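Local coordinates for protein TcpB (Brucella melitensis, PDB 4LQC) that is a bacterial TIR-domain protein, built on the flavodoxin-like alpha/beta fold of a family whose members commonly work by associating with other TIR domains, at residues Gln23-Ala28 against Glu129-Leu134; Tyr41-Gly46 against Lys74-Arg79; Pro97-Val102 against Ala119-Leu124. The protein carries 2 engineered substitutions. One frame throughout, in Å; residues are numbered along the deposited sequence.

Contact 1: Gln23-Ala28 against Glu129-Leu134; sequences QDLVAA and EIAKEL
Leu-25 and Ala-28 of helix 18-31 meet Ile-130, Ala-131 and Leu-134 of helix 127-136 in a wholly apolar contact, with no hydrogen bond between the segments. The segment axes come within 9.3 Å and cross at -52°. The two alanines make the tightest side-chain approach, methyl to methyl, with Ala-28 CB 3.7 Å from Ala-131 CB. Their CA atoms are also the nearest across the pair, 5.9 Å apart, which shows that the helix backbones draw together where the side chains are smallest.

Leu-25 works from one side of this point. With its CG anti to the backbone N (chi1 179°), the branch leans across to the other helix although its CB leaves the backbone beside the contact, not at it. Its CD1 methyl does all the touching. That one carbon lies 4.1 Å from Ile-130 CG2 and equally far from Leu-134 CD1, while Ala-131 CA is 4.2 Å away. Leu-25 crosses both the isoleucine and the leucine at about a right angle, so the branches meet at single methyls instead of running alongside one another. Ile-130 uses its short branch here.

The same residues also face the sheet: Leu-25 reaches Ile-11 and Ile-98, and Leu-134 reaches Phe-9, Leu-96 and Leu-120. Both helices therefore cover one side of the parallel strands, the first following strand 7-14 and the last following strand 120-121. First and last helices lying next to each other on a shared sheet face are characteristic of the flavodoxin-like TIR fold.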
ATOM      1  N   GLN B  23      -5.567  13.441  -8.257  1.00 40.41           N
ATOM      2  CA  GLN B  23      -6.729  14.247  -8.640  1.00 41.94           C
ATOM      3  C   GLN B  23      -7.900  14.028  -7.683  1.00 40.91           C
ATOM      4  O   GLN B  23      -8.574  14.988  -7.289  1.00 41.84           O
ATOM      5  CB  GLN B  23      -7.156  13.988 -10.085  1.00 50.74           C
ATOM      6  CG  GLN B  23      -7.932  15.154 -10.702  1.00 55.52           C
ATOM      7  CD  GLN B  23      -8.532  14.815 -12.052  1.00 63.88           C
ATOM      8  OE1 GLN B  23      -8.657  13.641 -12.412  1.00 69.10           O
ATOM      9  NE2 GLN B  23      -8.925  15.842 -12.805  1.00 62.48           N
ATOM     10  N   ASP B  24      -8.146  12.772  -7.323  1.00 36.05           N
ATOM     11  CA  ASP B  24      -9.086  12.441  -6.258  1.00 39.20           C
ATOM     12  C   ASP B  24      -8.875  13.303  -5.010  1.00 38.75           C
ATOM     13  O   ASP B  24      -9.810  13.927  -4.519  1.00 39.31           O
ATOM     14  CB  ASP B  24      -8.904  10.983  -5.826  1.00 45.06           C
ATOM     15  CG  ASP B  24      -9.285   9.984  -6.904  1.00 50.87           C
ATOM     16  OD1 ASP B  24      -9.296   8.769  -6.580  1.00 54.40           O
ATOM     17  OD2 ASP B  24      -9.555  10.400  -8.052  1.00 51.57           O
ATOM     18  N   LEU B  25      -7.644  13.316  -4.493  1.00 37.04           N
ATOM     19  CA  LEU B  25      -7.317  14.040  -3.261  1.00 33.20           C
ATOM     20  C   LEU B  25      -7.354  15.563  -3.431  1.00 36.08           C
ATOM     21  O   LEU B  25      -7.690  16.289  -2.493  1.00 35.44           O
ATOM     22  CB  LEU B  25      -5.950  13.609  -2.735  1.00 28.76           C
ATOM     23  CG  LEU B  25      -5.480  14.300  -1.456  1.00 31.38           C
ATOM     24  CD1 LEU B  25      -6.504  14.194  -0.329  1.00 29.32           C
ATOM     25  CD2 LEU B  25      -4.143  13.722  -1.021  1.00 34.59           C
ATOM     26  N   VAL B  26      -7.007  16.050  -4.619  1.00 36.67           N
ATOM     27  CA  VAL B  26      -7.134  17.479  -4.902  1.00 41.59           C
ATOM     28  C   VAL B  26      -8.602  17.898  -4.905  1.00 39.05           C
ATOM     29  O   VAL B  26      -8.951  18.929  -4.326  1.00 39.99           O
ATOM     30  CB  VAL B  26      -6.455  17.889  -6.233  1.00 35.41           C
ATOM     31  CG1 VAL B  26      -6.745  19.329  -6.544  1.00 32.93           C
ATOM     32  CG2 VAL B  26      -4.955  17.666  -6.137  1.00 35.06           C
ATOM     33  N   ALA B  27      -9.457  17.094  -5.535  1.00 38.94           N
ATOM     34  CA  ALA B  27     -10.891  17.404  -5.601  1.00 41.84           C
ATOM     35  C   ALA B  27     -11.576  17.365  -4.234  1.00 41.11           C
ATOM     36  O   ALA B  27     -12.454  18.178  -3.944  1.00 41.29           O
ATOM     37  CB  ALA B  27     -11.595  16.460  -6.556  1.00 37.77           C
ATOM     38  N   ALA B  28     -11.182  16.410  -3.404  1.00 37.98           N
ATOM     39  CA  ALA B  28     -11.787  16.253  -2.085  1.00 39.60           C
ATOM     40  C   ALA B  28     -11.368  17.386  -1.157  1.00 39.91           C
ATOM     41  O   ALA B  28     -12.149  17.838  -0.310  1.00 41.59           O
ATOM     42  CB  ALA B  28     -11.390  14.922  -1.483  1.00 36.81           C
ATOM     43  N   GLU B 129     -11.584  10.458   3.886  1.00 40.08           N
ATOM     44  CA  GLU B 129     -11.110  10.489   5.273  1.00 37.29           C
ATOM     45  C   GLU B 129      -9.768  11.215   5.367  1.00 41.36           C
ATOM     46  O   GLU B 129      -9.503  11.947   6.330  1.00 39.73           O
ATOM     47  CB  GLU B 129     -11.001   9.078   5.862  1.00 42.57           C
ATOM     48  CG  GLU B 129     -12.351   8.372   6.076  1.00 46.99           C
ATOM     49  CD  GLU B 129     -12.215   6.985   6.726  1.00 52.92           C
ATOM     50  OE1 GLU B 129     -12.799   6.767   7.812  1.00 62.14           O
ATOM     51  OE2 GLU B 129     -11.546   6.097   6.152  1.00 50.95           O
ATOM     52  N   ILE B 130      -8.926  11.030   4.353  1.00 40.14           N
ATOM     53  CA  ILE B 130      -7.611  11.665   4.322  1.00 39.05           C
ATOM     54  C   ILE B 130      -7.747  13.166   4.090  1.00 40.73           C
ATOM     55  O   ILE B 130      -7.015  13.986   4.676  1.00 40.05           O
ATOM     56  CB  ILE B 130      -6.728  11.032   3.232  1.00 38.52           C
ATOM     57  CG1 ILE B 130      -6.256   9.650   3.694  1.00 38.13           C
ATOM     58  CG2 ILE B 130      -5.538  11.923   2.910  1.00 36.96           C
ATOM     59  CD1 ILE B 130      -5.422   8.923   2.667  1.00 36.58           C
ATOM     60  N   ALA B 131      -8.701  13.525   3.243  1.00 40.77           N
ATOM     61  CA  ALA B 131      -8.998  14.925   2.985  1.00 38.22           C
ATOM     62  C   ALA B 131      -9.378  15.630   4.289  1.00 41.35           C
ATOM     63  O   ALA B 131      -8.827  16.688   4.608  1.00 41.18           O
ATOM     64  CB  ALA B 131     -10.103  15.035   1.962  1.00 36.04           C
ATOM     65  N   LYS B 132     -10.296  15.027   5.045  1.00 41.08           N
ATOM     66  CA  LYS B 132     -10.764  15.590   6.313  1.00 43.47           C
ATOM     67  C   LYS B 132      -9.609  15.828   7.280  1.00 43.70           C
ATOM     68  O   LYS B 132      -9.488  16.902   7.878  1.00 46.25           O
ATOM     69  CB  LYS B 132     -11.800  14.664   6.967  1.00 36.69           C
ATOM     70  CG  LYS B 132     -13.045  14.484   6.143  1.00 52.36           C
ATOM     71  CD  LYS B 132     -14.164  13.747   6.906  1.00 61.92           C
ATOM     72  CE  LYS B 132     -15.468  13.707   6.076  1.00 59.27           C
ATOM     73  NZ  LYS B 132     -16.392  12.571   6.435  1.00 49.91           N
ATOM     74  N   GLU B 133      -8.756  14.820   7.421  1.00 44.60           N
ATOM     75  CA  GLU B 133      -7.627  14.885   8.332  1.00 40.62           C
ATOM     76  C   GLU B 133      -6.640  15.970   7.948  1.00 44.66           C
ATOM     77  O   GLU B 133      -6.153  16.714   8.806  1.00 47.94           O
ATOM     78  CB  GLU B 133      -6.917  13.544   8.358  1.00 41.94           C
ATOM     79  CG  GLU B 133      -5.827  13.453   9.390  1.00 49.13           C
ATOM     80  CD  GLU B 133      -5.800  12.097  10.034  1.00 53.04           C
ATOM     81  OE1 GLU B 133      -6.844  11.417   9.988  1.00 54.32           O
ATOM     82  OE2 GLU B 133      -4.750  11.707  10.582  1.00 56.77           O
ATOM     83  N   LEU B 134      -6.323  16.049   6.660  1.00 42.57           N
ATOM     84  CA  LEU B 134      -5.425  17.087   6.178  1.00 39.08           C
ATOM     85  C   LEU B 134      -6.072  18.441   6.397  1.00 45.14           C
ATOM     86  O   LEU B 134      -5.408  19.385   6.829  1.00 46.35           O
ATOM     87  CB  LEU B 134      -5.122  16.880   4.694  1.00 38.47           C
ATOM     88  CG  LEU B 134      -4.232  15.684   4.370  1.00 36.99           C
ATOM     89  CD1 LEU B 134      -4.276  15.365   2.884  1.00 35.75           C
ATOM     90  CD2 LEU B 134      -2.810  16.006   4.801  1.00 34.62           C
TER

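Contact 2: Tyr41-Gly46 against Lys74-Arg79; sequences YTLKVG and KQWPAR
Leu-43 overlaps the rim of the Trp-76 indole, its CB standing 3.6 Å from CZ2 of that ring and close to the ring plane. This is an edge approach, and the two side chains cross at about a right angle; Leu-43 CD2 adds a second touch, 4.0 Å from Trp-76 CH2. The leucine closes strand 36-43, the second strand in the sequence of the TIR fold, and Lys-44 to Gly-46 begin the link to helix 49-57, the connection known in TIR domains as the BB loop. On the other side, Lys-74 to Pro-77 join the short helix 69-72 to helix 78-83.

The indole is placed from several directions. Within its own segment, Lys-74 CB lies 3.2 Å above one face of the ring, offset toward the rim. Between these two residues the chain turns through Gln-75, whose positive phi (57°) marks the exit from the preceding helix. Phe-71 and Leu-49 also pack on the tryptophan, so it lies between helical elements and the loop.

Lys-74 serves the contact with its aliphatic part. A bend at chi2 (-64°) carries the chain past the loop backbone, and CD comes 3.9 Å from Val-45 CG2, the two side chains crossing at a slant. Its ammonium group is used otherwise, in a salt bridge to Glu-16. No hydrogen bond joins the two segments, and the 253 Å² they bury rests largely on carbon contacts. Where the polar backbone does come near, Lys-44 O stands 3.8 Å from Trp-76 CH2 and Leu-43 O lies 4.2 Å from Lys-74 CE.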
ATOM      1  N   TYR B  41       3.506  20.875  -9.522  1.00 41.86           N
ATOM      2  CA  TYR B  41       4.258  20.036  -8.610  1.00 37.25           C
ATOM      3  C   TYR B  41       4.311  18.590  -9.054  1.00 37.84           C
ATOM      4  O   TYR B  41       4.498  17.690  -8.246  1.00 37.41           O
ATOM      5  CB  TYR B  41       3.722  20.198  -7.184  1.00 36.89           C
ATOM      6  CG  TYR B  41       4.023  21.591  -6.691  1.00 40.46           C
ATOM      7  CD1 TYR B  41       5.284  21.906  -6.200  1.00 38.35           C
ATOM      8  CD2 TYR B  41       3.083  22.605  -6.783  1.00 38.25           C
ATOM      9  CE1 TYR B  41       5.586  23.180  -5.785  1.00 38.82           C
ATOM     10  CE2 TYR B  41       3.379  23.893  -6.359  1.00 35.78           C
ATOM     11  CZ  TYR B  41       4.632  24.168  -5.868  1.00 40.15           C
ATOM     12  OH  TYR B  41       4.953  25.437  -5.454  1.00 44.72           O
ATOM     13  N   THR B  42       4.166  18.374 -10.353  1.00 38.73           N
ATOM     14  CA  THR B  42       4.423  17.059 -10.907  1.00 38.71           C
ATOM     15  C   THR B  42       5.924  16.842 -10.964  1.00 36.30           C
ATOM     16  O   THR B  42       6.676  17.692 -11.451  1.00 37.27           O
ATOM     17  CB  THR B  42       3.840  16.907 -12.317  1.00 37.72           C
ATOM     18  OG1 THR B  42       2.421  17.081 -12.268  1.00 38.46           O
ATOM     19  CG2 THR B  42       4.148  15.537 -12.856  1.00 41.26           C
ATOM     20  N   LEU B  43       6.368  15.704 -10.454  1.00 39.37           N
ATOM     21  CA  LEU B  43       7.793  15.416 -10.415  1.00 41.65           C
ATOM     22  C   LEU B  43       8.137  14.486 -11.559  1.00 44.42           C
ATOM     23  O   LEU B  43       7.471  13.461 -11.764  1.00 48.69           O
ATOM     24  CB  LEU B  43       8.154  14.767  -9.081  1.00 40.65           C
ATOM     25  CG  LEU B  43       7.878  15.708  -7.909  1.00 39.63           C
ATOM     26  CD1 LEU B  43       7.632  14.914  -6.631  1.00 36.66           C
ATOM     27  CD2 LEU B  43       9.028  16.687  -7.747  1.00 38.07           C
ATOM     28  N   LYS B  44       9.165  14.855 -12.311  1.00 41.24           N
ATOM     29  CA  LYS B  44       9.602  14.062 -13.445  1.00 42.91           C
ATOM     30  C   LYS B  44      11.051  13.697 -13.231  1.00 46.80           C
ATOM     31  O   LYS B  44      11.744  14.354 -12.451  1.00 47.17           O
ATOM     32  CB  LYS B  44       9.463  14.865 -14.739  1.00 49.52           C
ATOM     33  CG  LYS B  44       8.032  15.243 -15.086  1.00 49.62           C
ATOM     34  CD  LYS B  44       8.003  16.193 -16.259  1.00 52.96           C
ATOM     35  CE  LYS B  44       6.605  16.296 -16.856  1.00 64.12           C
ATOM     36  NZ  LYS B  44       5.648  16.980 -15.943  1.00 63.26           N
ATOM     37  N   VAL B  45      11.510  12.647 -13.907  1.00 46.36           N
ATOM     38  CA  VAL B  45      12.931  12.318 -13.916  1.00 49.00           C
ATOM     39  C   VAL B  45      13.756  13.548 -14.302  1.00 51.06           C
ATOM     40  O   VAL B  45      13.468  14.197 -15.310  1.00 52.54           O
ATOM     41  CB  VAL B  45      13.231  11.181 -14.905  1.00 47.29           C
ATOM     42  CG1 VAL B  45      14.721  11.092 -15.174  1.00 43.75           C
ATOM     43  CG2 VAL B  45      12.697   9.862 -14.362  1.00 48.87           C
ATOM     44  N   GLY B  46      14.753  13.880 -13.485  1.00 46.94           N
ATOM     45  CA  GLY B  46      15.583  15.038 -13.744  1.00 47.02           C
ATOM     46  C   GLY B  46      15.326  16.230 -12.835  1.00 53.16           C
ATOM     47  O   GLY B  46      16.217  17.066 -12.647  1.00 56.30           O
ATOM     48  N   LYS B  74      11.603   7.293  -9.602  1.00 37.94           N
ATOM     49  CA  LYS B  74      12.317   8.426 -10.178  1.00 40.72           C
ATOM     50  C   LYS B  74      13.767   8.442  -9.695  1.00 39.92           C
ATOM     51  O   LYS B  74      14.564   9.226 -10.176  1.00 36.28           O
ATOM     52  CB  LYS B  74      11.649   9.759  -9.819  1.00 39.96           C
ATOM     53  CG  LYS B  74      10.166   9.859 -10.131  1.00 40.53           C
ATOM     54  CD  LYS B  74       9.878   9.758 -11.629  1.00 40.61           C
ATOM     55  CE  LYS B  74       8.434   9.324 -11.884  1.00 42.66           C
ATOM     56  NZ  LYS B  74       8.132   9.193 -13.335  1.00 50.69           N
ATOM     57  N   GLN B  75      14.090   7.573  -8.739  1.00 44.23           N
ATOM     58  CA  GLN B  75      15.447   7.455  -8.223  1.00 42.00           C
ATOM     59  C   GLN B  75      15.972   8.780  -7.666  1.00 43.08           C
ATOM     60  O   GLN B  75      16.962   9.318  -8.164  1.00 40.32           O
ATOM     61  CB  GLN B  75      16.396   6.920  -9.306  1.00 42.96           C
ATOM     62  CG  GLN B  75      16.166   5.447  -9.688  1.00 53.57           C
ATOM     63  CD  GLN B  75      17.212   4.926 -10.679  1.00 69.25           C
ATOM     64  OE1 GLN B  75      17.716   5.674 -11.527  1.00 72.27           O
ATOM     65  NE2 GLN B  75      17.549   3.642 -10.567  1.00 69.69           N
ATOM     66  N   TRP B  76      15.316   9.288  -6.622  1.00 41.34           N
ATOM     67  CA  TRP B  76      15.711  10.548  -5.992  1.00 37.17           C
ATOM     68  C   TRP B  76      16.974  10.342  -5.171  1.00 39.83           C
ATOM     69  O   TRP B  76      17.263   9.228  -4.768  1.00 33.94           O
ATOM     70  CB  TRP B  76      14.587  11.064  -5.090  1.00 33.93           C
ATOM     71  CG  TRP B  76      13.299  11.271  -5.833  1.00 38.30           C
ATOM     72  CD1 TRP B  76      12.171  10.489  -5.768  1.00 37.72           C
ATOM     73  CD2 TRP B  76      13.014  12.314  -6.768  1.00 34.61           C
ATOM     74  NE1 TRP B  76      11.202  10.991  -6.606  1.00 40.56           N
ATOM     75  CE2 TRP B  76      11.693  12.110  -7.233  1.00 41.72           C
ATOM     76  CE3 TRP B  76      13.749  13.403  -7.269  1.00 33.61           C
ATOM     77  CZ2 TRP B  76      11.093  12.957  -8.172  1.00 37.74           C
ATOM     78  CZ3 TRP B  76      13.152  14.238  -8.194  1.00 37.57           C
ATOM     79  CH2 TRP B  76      11.832  14.013  -8.635  1.00 40.17           C
ATOM     80  N   PRO B  77      17.738  11.419  -4.922  1.00 41.70           N
ATOM     81  CA  PRO B  77      18.923  11.223  -4.084  1.00 39.17           C
ATOM     82  C   PRO B  77      18.496  10.786  -2.688  1.00 34.70           C
ATOM     83  O   PRO B  77      17.407  11.158  -2.260  1.00 36.76           O
ATOM     84  CB  PRO B  77      19.582  12.623  -4.061  1.00 36.71           C
ATOM     85  CG  PRO B  77      19.080  13.296  -5.304  1.00 35.15           C
ATOM     86  CD  PRO B  77      17.651  12.790  -5.456  1.00 34.16           C
ATOM     87  N   ALA B  78      19.328  10.009  -2.003  1.00 30.58           N
ATOM     88  CA  ALA B  78      18.940   9.411  -0.731  1.00 33.70           C
ATOM     89  C   ALA B  78      18.709  10.472   0.327  1.00 36.22           C
ATOM     90  O   ALA B  78      17.793  10.339   1.144  1.00 37.01           O
ATOM     91  CB  ALA B  78      20.006   8.399  -0.251  1.00 33.51           C
ATOM     92  N   ARG B  79      19.555  11.508   0.322  1.00 36.84           N
ATOM     93  CA  ARG B  79      19.532  12.547   1.351  1.00 33.91           C
ATOM     94  C   ARG B  79      18.346  13.474   1.215  1.00 35.40           C
ATOM     95  O   ARG B  79      17.918  14.100   2.191  1.00 37.61           O
ATOM     96  CB  ARG B  79      20.817  13.384   1.322  1.00 34.08           C
ATOM     97  CG  ARG B  79      21.214  13.963  -0.033  1.00 37.11           C
ATOM     98  CD  ARG B  79      22.524  14.765   0.082  1.00 30.26           C
ATOM     99  NE  ARG B  79      22.891  15.411  -1.176  1.00 37.63           N
ATOM    100  CZ  ARG B  79      24.099  15.904  -1.455  1.00 41.39           C
ATOM    101  NH1 ARG B  79      25.090  15.816  -0.571  1.00 40.87           N
ATOM    102  NH2 ARG B  79      24.315  16.477  -2.630  1.00 34.95           N
TER

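Contact 3: Pro97-Val102 against Ala119-Leu124; sequences PIWHKV and ALNTSL
A parallel beta pairing at one border of the TIR sheet joins strand 95-100 to the short strand 120-121, with Ile-98 bridged to Leu-120 and Trp-99 to Asn-121. Trp-99 supplies both backbone bonds: its N reaches Leu-120 O at 2.8 Å and 170°, and its O takes Thr-122 N at 3.1 Å and 168°. Next along the chains, His-100 CG anti to the backbone N (chi1 -173°) takes the ring to Thr-122: ND1 and OG1 are 2.7 Å apart in a hydrogen bond of undecided direction, the hydroxyl lying in the imidazole plane. That hydroxyl also bonds a water held by Lys-101 N.

The chain then turns at Asn-121, whose OD1 receives Ser-123 N (2.9 Å), tilted moderately from the amide plane, and Ser-123 OG (2.8 Å), well above it on the same side; the first bond makes an Asx turn. Ile-98 CG1 packs 3.8 Å from Leu-120 CD1.

Asn-121 ND2 binds Ser-123 of the second subunit and Lys-101 NZ makes a salt bridge to Glu-106 of that second subunit, at the dimer interface. Within the chain, Ile-98 and Leu-120 face helices 18-31 and 127-136, Trp-99 faces helix 104-108, and strand 60-68 flanks strand 95-100.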
ATOM      1  N   PRO B  97       3.953  13.172   4.217  1.00 37.06           N
ATOM      2  CA  PRO B  97       3.964  12.061   3.266  1.00 33.31           C
ATOM      3  C   PRO B  97       2.638  11.341   3.293  1.00 31.14           C
ATOM      4  O   PRO B  97       2.007  11.248   4.351  1.00 28.44           O
ATOM      5  CB  PRO B  97       5.018  11.117   3.854  1.00 34.67           C
ATOM      6  CG  PRO B  97       5.862  11.987   4.738  1.00 37.80           C
ATOM      7  CD  PRO B  97       4.900  12.959   5.321  1.00 34.73           C
ATOM      8  N   ILE B  98       2.223  10.826   2.143  1.00 31.43           N
ATOM      9  CA  ILE B  98       1.129   9.867   2.109  1.00 30.79           C
ATOM     10  C   ILE B  98       1.610   8.634   1.382  1.00 30.38           C
ATOM     11  O   ILE B  98       2.059   8.728   0.226  1.00 28.66           O
ATOM     12  CB  ILE B  98      -0.085  10.414   1.371  1.00 28.76           C
ATOM     13  CG1 ILE B  98      -0.648  11.616   2.122  1.00 29.88           C
ATOM     14  CG2 ILE B  98      -1.160   9.332   1.274  1.00 27.38           C
ATOM     15  CD1 ILE B  98      -1.686  12.368   1.323  1.00 32.33           C
ATOM     16  N   TRP B  99       1.532   7.489   2.059  1.00 28.35           N
ATOM     17  CA  TRP B  99       1.945   6.218   1.474  1.00 25.90           C
ATOM     18  C   TRP B  99       0.835   5.750   0.561  1.00 30.27           C
ATOM     19  O   TRP B  99      -0.322   5.661   0.983  1.00 34.05           O
ATOM     20  CB  TRP B  99       2.169   5.170   2.561  1.00 31.61           C
ATOM     21  CG  TRP B  99       3.371   5.399   3.445  1.00 32.84           C
ATOM     22  CD1 TRP B  99       3.879   6.602   3.871  1.00 34.36           C
ATOM     23  CD2 TRP B  99       4.232   4.387   3.988  1.00 31.96           C
ATOM     24  NE1 TRP B  99       4.994   6.391   4.654  1.00 32.58           N
ATOM     25  CE2 TRP B  99       5.231   5.042   4.738  1.00 35.92           C
ATOM     26  CE3 TRP B  99       4.249   2.991   3.916  1.00 32.58           C
ATOM     27  CZ2 TRP B  99       6.235   4.342   5.422  1.00 38.19           C
ATOM     28  CZ3 TRP B  99       5.251   2.299   4.590  1.00 34.82           C
ATOM     29  CH2 TRP B  99       6.228   2.973   5.330  1.00 33.87           C
ATOM     30  N   HIS B 100       1.161   5.449  -0.690  1.00 29.41           N
ATOM     31  CA  HIS B 100       0.132   4.991  -1.633  1.00 29.50           C
ATOM     32  C   HIS B 100       0.585   3.778  -2.451  1.00 27.78           C
ATOM     33  O   HIS B 100       1.466   3.872  -3.305  1.00 29.82           O
ATOM     34  CB  HIS B 100      -0.310   6.151  -2.535  1.00 29.01           C
ATOM     35  CG  HIS B 100      -1.471   5.836  -3.424  1.00 29.73           C
ATOM     36  ND1 HIS B 100      -2.680   5.374  -2.944  1.00 34.92           N
ATOM     37  CD2 HIS B 100      -1.613   5.933  -4.769  1.00 29.79           C
ATOM     38  CE1 HIS B 100      -3.511   5.185  -3.955  1.00 24.64           C
ATOM     39  NE2 HIS B 100      -2.889   5.522  -5.073  1.00 24.46           N
ATOM     40  N   LYS B 101      -0.020   2.634  -2.169  1.00 29.97           N
ATOM     41  CA  LYS B 101       0.284   1.397  -2.884  1.00 29.51           C
ATOM     42  C   LYS B 101       1.770   1.020  -2.821  1.00 31.38           C
ATOM     43  O   LYS B 101       2.334   0.495  -3.788  1.00 32.74           O
ATOM     44  CB  LYS B 101      -0.258   1.460  -4.326  1.00 28.95           C
ATOM     45  CG  LYS B 101      -1.802   1.569  -4.364  1.00 32.31           C
ATOM     46  CD  LYS B 101      -2.387   2.031  -5.712  1.00 31.54           C
ATOM     47  CE  LYS B 101      -2.239   0.976  -6.813  1.00 36.79           C
ATOM     48  NZ  LYS B 101      -2.763  -0.367  -6.421  1.00 36.16           N
ATOM     49  N   VAL B 102       2.398   1.297  -1.679  1.00 28.11           N
ATOM     50  CA  VAL B 102       3.744   0.792  -1.400  1.00 33.93           C
ATOM     51  C   VAL B 102       3.732  -0.117  -0.185  1.00 30.30           C
ATOM     52  O   VAL B 102       2.821  -0.063   0.642  1.00 33.43           O
ATOM     53  CB  VAL B 102       4.757   1.915  -1.102  1.00 28.53           C
ATOM     54  CG1 VAL B 102       5.170   2.612  -2.379  1.00 35.97           C
ATOM     55  CG2 VAL B 102       4.174   2.894  -0.107  1.00 26.76           C
ATOM     56  N   ALA B 119       2.953   8.294   8.869  1.00 44.43           N
ATOM     57  CA  ALA B 119       2.317   9.088   7.842  1.00 39.27           C
ATOM     58  C   ALA B 119       0.946   8.540   7.466  1.00 39.57           C
ATOM     59  O   ALA B 119       0.551   7.462   7.892  1.00 40.78           O
ATOM     60  CB  ALA B 119       3.206   9.164   6.620  1.00 38.79           C
ATOM     61  N   LEU B 120       0.224   9.306   6.663  1.00 38.78           N
ATOM     62  CA  LEU B 120      -1.057   8.865   6.149  1.00 38.72           C
ATOM     63  C   LEU B 120      -0.808   7.723   5.168  1.00 30.05           C
ATOM     64  O   LEU B 120       0.261   7.631   4.575  1.00 33.51           O
ATOM     65  CB  LEU B 120      -1.762  10.040   5.466  1.00 36.74           C
ATOM     66  CG  LEU B 120      -2.043  11.244   6.361  1.00 34.48           C
ATOM     67  CD1 LEU B 120      -2.124  12.521   5.549  1.00 33.94           C
ATOM     68  CD2 LEU B 120      -3.353  11.005   7.087  1.00 38.16           C
ATOM     69  N   ASN B 121      -1.799   6.865   5.005  1.00 31.99           N
ATOM     70  CA  ASN B 121      -1.667   5.636   4.238  1.00 33.06           C
ATOM     71  C   ASN B 121      -3.037   5.374   3.612  1.00 32.27           C
ATOM     72  O   ASN B 121      -4.033   5.261   4.322  1.00 32.26           O
ATOM     73  CB  ASN B 121      -1.247   4.489   5.185  1.00 32.51           C
ATOM     74  CG  ASN B 121      -0.964   3.163   4.459  1.00 34.48           C
ATOM     75  OD1 ASN B 121      -1.586   2.839   3.437  1.00 35.62           O
ATOM     76  ND2 ASN B 121      -0.040   2.378   5.010  1.00 35.64           N
ATOM     77  N   THR B 122      -3.091   5.292   2.284  1.00 32.54           N
ATOM     78  CA  THR B 122      -4.367   5.128   1.582  1.00 35.54           C
ATOM     79  C   THR B 122      -5.007   3.754   1.739  1.00 38.94           C
ATOM     80  O   THR B 122      -6.172   3.558   1.352  1.00 36.60           O
ATOM     81  CB  THR B 122      -4.229   5.412   0.078  1.00 33.53           C
ATOM     82  OG1 THR B 122      -3.230   4.544  -0.482  1.00 28.16           O
ATOM     83  CG2 THR B 122      -3.844   6.867  -0.143  1.00 29.14           C
ATOM     84  N   SER B 123      -4.260   2.799   2.287  1.00 35.22           N
ATOM     85  CA  SER B 123      -4.815   1.470   2.503  1.00 31.34           C
ATOM     86  C   SER B 123      -5.567   1.409   3.833  1.00 30.98           C
ATOM     87  O   SER B 123      -6.302   0.457   4.094  1.00 34.59           O
ATOM     88  CB  SER B 123      -3.715   0.412   2.456  1.00 33.80           C
ATOM     89  OG  SER B 123      -2.938   0.431   3.638  1.00 34.19           O
ATOM     90  N   LEU B 124      -5.385   2.429   4.668  1.00 33.18           N
ATOM     91  CA  LEU B 124      -6.049   2.491   5.977  1.00 33.14           C
ATOM     92  C   LEU B 124      -7.199   3.492   6.009  1.00 39.18           C
ATOM     93  O   LEU B 124      -8.056   3.434   6.895  1.00 37.47           O
ATOM     94  CB  LEU B 124      -5.043   2.880   7.058  1.00 33.99           C
ATOM     95  CG  LEU B 124      -3.824   1.970   7.062  1.00 32.86           C
ATOM     96  CD1 LEU B 124      -2.881   2.372   8.184  1.00 30.99           C
ATOM     97  CD2 LEU B 124      -4.273   0.514   7.160  1.00 31.38           C
TER
HETATM   98  O   HOH W   1      -1.956   2.199  -0.032  1.00 40.33           O
HETATM   99  O   HOH W   2       0.844   2.111   1.034  1.00 31.73           O

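Contacts 1 and 3 are both buried and meet where the helix layer rests on the sheet: their centres are 12 Å apart, and they touch where Leu-25 CD2 meets Ile-98 CD1 at 3.7 Å and Leu-134 CD2 meets Leu-120 CD1 at 3.6 Å. Contact 3 is the polar one, bonding strand to strand and reaching the second subunit, whereas contact 1 closes helices over that sheet with apolar carbons, mostly methyls. Contact 2 lies on the surface, across the chain's centre from contact 1 and about 23 Å from it between centres. It reaches the same sheet at its other border strand, 36-43, through loops, a lysine chain and an indole. Both contacts 2 and 3 fall within the loop closed by contact 1.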